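Local atomic coordinates of surface presentation of antigens protein SpaS (Shigella flexneri, PDB entry 2VT1), a protein that belongs to the type III secretion exporter family and is required for invasion, for surface presentation of invasion plasmid antigens and for secretion of the three Ipa proteins. Residues K55-T58 against K59-V63; E70-R73 against L74-W77. All coordinates share one frame; numbering follows the deposited sequence.

Contact 1: residues K55-T58 against K59-V63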
# COMPACT_ATOMS: atom_id res chain seq x y z
N LYS B 55 2.66 1.02 12.16
CA LYS B 55 3.22 1.41 13.46
C LYS B 55 4.55 2.16 13.33
O LYS B 55 4.99 2.81 14.29
CB LYS B 55 3.44 0.19 14.37
CG LYS B 55 2.18 -0.57 14.81
CD LYS B 55 1.16 0.30 15.55
CE LYS B 55 1.57 0.63 17.00
NZ LYS B 55 0.66 1.62 17.70
N THR B 56 5.19 2.10 12.15
CA THR B 56 6.54 2.66 11.98
C THR B 56 6.67 3.80 10.95
O THR B 56 7.70 4.48 10.93
CB THR B 56 7.59 1.59 11.56
OG1 THR B 56 7.13 0.90 10.40
CG2 THR B 56 7.84 0.60 12.68
N HIS B 57 5.67 4.00 10.09
CA HIS B 57 5.82 4.94 8.97
C HIS B 57 4.72 5.99 8.88
O HIS B 57 3.60 5.80 9.36
CB HIS B 57 5.90 4.19 7.64
CG HIS B 57 7.19 3.47 7.41
ND1 HIS B 57 7.45 2.21 7.92
CD2 HIS B 57 8.30 3.82 6.71
CE1 HIS B 57 8.66 1.83 7.55
NE2 HIS B 57 9.20 2.79 6.83
N THR B 58 5.07 7.11 8.25
CA THR B 58 4.11 8.13 7.87
C THR B 58 3.87 8.03 6.36
O THR B 58 4.69 7.46 5.64
CB THR B 58 4.60 9.57 8.26
OG1 THR B 58 5.57 10.02 7.31
CG2 THR B 58 5.23 9.56 9.63
N LYS B 59 2.77 8.59 5.87
CA LYS B 59 2.44 8.47 4.45
C LYS B 59 3.41 9.28 3.63
O LYS B 59 4.09 10.18 4.14
CB LYS B 59 1.01 8.96 4.19
CG LYS B 59 0.81 10.43 4.46
CD LYS B 59 -0.40 10.98 3.70
CE LYS B 59 -1.72 10.46 4.26
NZ LYS B 59 -2.87 11.06 3.53
N TYR B 60 3.47 8.97 2.33
CA TYR B 60 4.36 9.63 1.40
C TYR B 60 5.81 9.59 1.88
O TYR B 60 6.50 10.61 1.91
CB TYR B 60 3.92 11.08 1.16
CG TYR B 60 2.48 11.21 0.70
CD1 TYR B 60 2.00 10.47 -0.37
CD2 TYR B 60 1.61 12.09 1.33
CE1 TYR B 60 0.69 10.59 -0.80
CE2 TYR B 60 0.30 12.22 0.91
CZ TYR B 60 -0.15 11.47 -0.16
OH TYR B 60 -1.46 11.59 -0.58
N SER B 61 6.25 8.39 2.25
CA SER B 61 7.65 8.18 2.63
C SER B 61 8.17 6.83 2.12
O SER B 61 7.39 5.90 1.87
CB SER B 61 7.81 8.32 4.15
OG SER B 61 7.19 7.26 4.87
N PHE B 62 9.49 6.72 1.97
CA PHE B 62 10.11 5.47 1.55
C PHE B 62 10.19 4.48 2.69
O PHE B 62 10.33 4.87 3.84
CB PHE B 62 11.50 5.73 0.97
CG PHE B 62 11.45 6.50 -0.30
CD1 PHE B 62 11.50 7.88 -0.28
CD2 PHE B 62 11.30 5.85 -1.51
CE1 PHE B 62 11.42 8.60 -1.44
CE2 PHE B 62 11.22 6.57 -2.68
CZ PHE B 62 11.29 7.95 -2.65
N VAL B 63 10.08 3.20 2.38
CA VAL B 63 10.16 2.18 3.40
C VAL B 63 11.60 2.16 3.92
O VAL B 63 12.54 2.25 3.14
CB VAL B 63 9.74 0.80 2.86
CG1 VAL B 63 9.86 -0.27 3.94
CG2 VAL B 63 8.32 0.87 2.35
O HOH W 1 7.76 7.17 7.70

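Contact 2: residues E70-R73 against L74-W77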
# COMPACT_ATOMS: atom_id res chain seq x y z
N GLU B 70 11.10 -7.15 3.01
CA GLU B 70 9.80 -7.75 3.33
C GLU B 70 8.71 -7.17 2.43
O GLU B 70 7.75 -7.85 2.10
CB GLU B 70 9.44 -7.51 4.80
CG GLU B 70 8.18 -8.21 5.25
CD GLU B 70 7.93 -8.12 6.75
OE1 GLU B 70 8.77 -7.52 7.46
OE2 GLU B 70 6.90 -8.67 7.21
N VAL B 71 8.88 -5.90 2.03
CA VAL B 71 7.91 -5.26 1.15
C VAL B 71 8.20 -5.62 -0.30
O VAL B 71 7.31 -5.94 -1.06
CB VAL B 71 7.92 -3.72 1.32
CG1 VAL B 71 7.04 -3.07 0.27
CG2 VAL B 71 7.42 -3.34 2.72
N LEU B 72 9.47 -5.60 -0.65
CA LEU B 72 9.91 -5.89 -1.99
C LEU B 72 9.57 -7.32 -2.42
O LEU B 72 9.33 -7.58 -3.60
CB LEU B 72 11.41 -5.63 -2.09
CG LEU B 72 11.99 -5.58 -3.49
CD1 LEU B 72 11.18 -4.63 -4.37
CD2 LEU B 72 13.45 -5.13 -3.39
N ARG B 73 9.53 -8.26 -1.48
CA ARG B 73 9.14 -9.62 -1.81
C ARG B 73 7.73 -9.71 -2.46
O ARG B 73 7.49 -10.55 -3.33
CB ARG B 73 9.25 -10.52 -0.57
CG ARG B 73 7.94 -10.81 0.12
CD ARG B 73 8.19 -11.43 1.48
NE ARG B 73 6.98 -12.01 2.05
CZ ARG B 73 6.05 -11.32 2.69
NH1 ARG B 73 6.18 -10.01 2.87
NH2 ARG B 73 5.00 -11.95 3.17
N LEU B 74 6.81 -8.83 -2.05
CA LEU B 74 5.47 -8.81 -2.64
C LEU B 74 5.50 -8.33 -4.08
O LEU B 74 4.85 -8.90 -4.94
CB LEU B 74 4.51 -7.93 -1.83
CG LEU B 74 4.36 -8.31 -0.36
CD1 LEU B 74 3.39 -7.34 0.33
CD2 LEU B 74 3.87 -9.74 -0.22
N ILE B 75 6.26 -7.28 -4.35
CA ILE B 75 6.37 -6.74 -5.70
C ILE B 75 7.00 -7.79 -6.62
O ILE B 75 6.62 -7.96 -7.77
CB ILE B 75 7.20 -5.42 -5.68
CG1 ILE B 75 6.47 -4.35 -4.86
CG2 ILE B 75 7.48 -4.93 -7.09
CD1 ILE B 75 7.37 -3.22 -4.36
N VAL B 76 7.98 -8.50 -6.10
CA VAL B 76 8.67 -9.52 -6.88
C VAL B 76 7.77 -10.70 -7.24
O VAL B 76 7.84 -11.21 -8.36
CB VAL B 76 9.93 -10.02 -6.14
CG1 VAL B 76 10.38 -11.38 -6.73
CG2 VAL B 76 11.04 -8.97 -6.23
N TRP B 77 6.90 -11.12 -6.32
CA TRP B 77 5.93 -12.16 -6.62
C TRP B 77 4.93 -11.72 -7.68
O TRP B 77 4.62 -12.47 -8.61
CB TRP B 77 5.17 -12.58 -5.37
CG TRP B 77 4.04 -13.54 -5.62
CD1 TRP B 77 2.72 -13.33 -5.33
CD2 TRP B 77 4.12 -14.86 -6.19
NE1 TRP B 77 1.98 -14.43 -5.69
CE2 TRP B 77 2.81 -15.39 -6.21
CE3 TRP B 77 5.17 -15.65 -6.68
CZ2 TRP B 77 2.52 -16.66 -6.70
CZ3 TRP B 77 4.87 -16.91 -7.17
CH2 TRP B 77 3.56 -17.41 -7.17

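Contact 1: residues K55-T58 against K59-V63
Ser61 reaches back to the backbone of Thr58, three residues earlier, and its hydroxyl ties the turn together. OG donates to Thr58 O at 2.6 Å, coming to the carbonyl at a C=O...O angle of 147°. With chi1 at 68°, OG stands between the serine's own N and carbonyl carbon, and from there it points into the turn. A water gives the same hydroxyl a proton (2.9 Å from Ser61 OG) and accepts one from Thr58 N, so Ser61 OG is gripped twice and both polar backbone atoms of Thr58 have a partner.

His57 closes the inner side. The CD2 edge of its ring lies near Phe62 O (3.7 Å), and NE2 sits 3.6 Å from Val63 CA. ND1 donates to Thr56 OG1 at 2.8 Å, with the partner 29° out of the ring plane, while NE2 accepts from Asp64 N. Bonds at both nitrogens fix the rotation of the imidazole and are consistent with a neutral ring.

The outer side is looser. Between the two segments Thr58 OG1 makes a weak hydrogen bond to Lys59 O (3.5 Å). Lys59 and Tyr60 set out away from 55-58, although Lys59 CB still touches Thr58; Tyr60 OH bonds an acidic side chain of another protein chain.

Tyr60 takes a left-handed backbone conformation, and together with Ser61 it faces the single residue Ile20 of strand 19-25. This is a G1 beta bulge, placed at the start of the short, weakly bonded strand 61-62, outermost in the antiparallel sheet within this chain, just after the turn that follows helix 47-56.

Contact 2: residues E70-R73 against L74-W77
Leu74 and Arg73 run side by side, their side chains pointing the same way, and Leu74 CD2 lies over one face of the guanidinium, 3.9 Å from Arg73 NH1. The backbone N of Leu74 goes to Val71 O (3.1 Å, N-H...O 139°), arriving from above the carbonyl plane in an i to i-3 bond. Glu70 O, which a regular alpha-helical bond would join to Leu74 N, accepts instead from Arg73 NH1 at 2.8 Å. That oxygen lies in the guanidinium plane; Arg73 reaches it through a chain extended from CG to NE, which leaves the backbone at an unusual chi1 of 102°.

One residue on, Ile75 meets Leu72 on another side of the helix, where the two side chains cross at a slant with CD1 of Leu72 4.1 Å from CD1 of Ile75.

Val76 restores the alpha-helical pattern, its N donating to Leu72 O at 3.0 Å. Its CG2 branch, anti to the carbonyl carbon, comes within 3.4 Å of the same Leu72 O.

Trp77 takes part chiefly through its backbone: its N bonds Arg73 O at 3.1 Å, and the indole leads away from the first segment.

The contact thus combines apolar packing, with Leu72 and Ile75 against Phe10 and Leu74 alongside Arg73, with a directed charge: Arg73, held by Glu70 O through NH1 and by a salt bridge from NH2 to Asp46, probably has that charge partly offset.

In the fold
Contact 1 and contact 2 lie in series along the chain, their centres about 17 Å apart: contact 1 carries it from helix 47-56 into strand 61-62, and contact 2 belongs to the final helix, 68-80. They meet where Val63 CG1 packs against Val71 CG2 at 4.1 Å, and both valines also touch Pro18. Helix 47-56 supplies a second connection through Lys52, whose backbone O bonds Thr56 OG1 and whose NZ forms a salt bridge with Glu70. Tyr60 in one contact, and Leu74 and Ile75 in the other, also lie within reach of a chain of another protein.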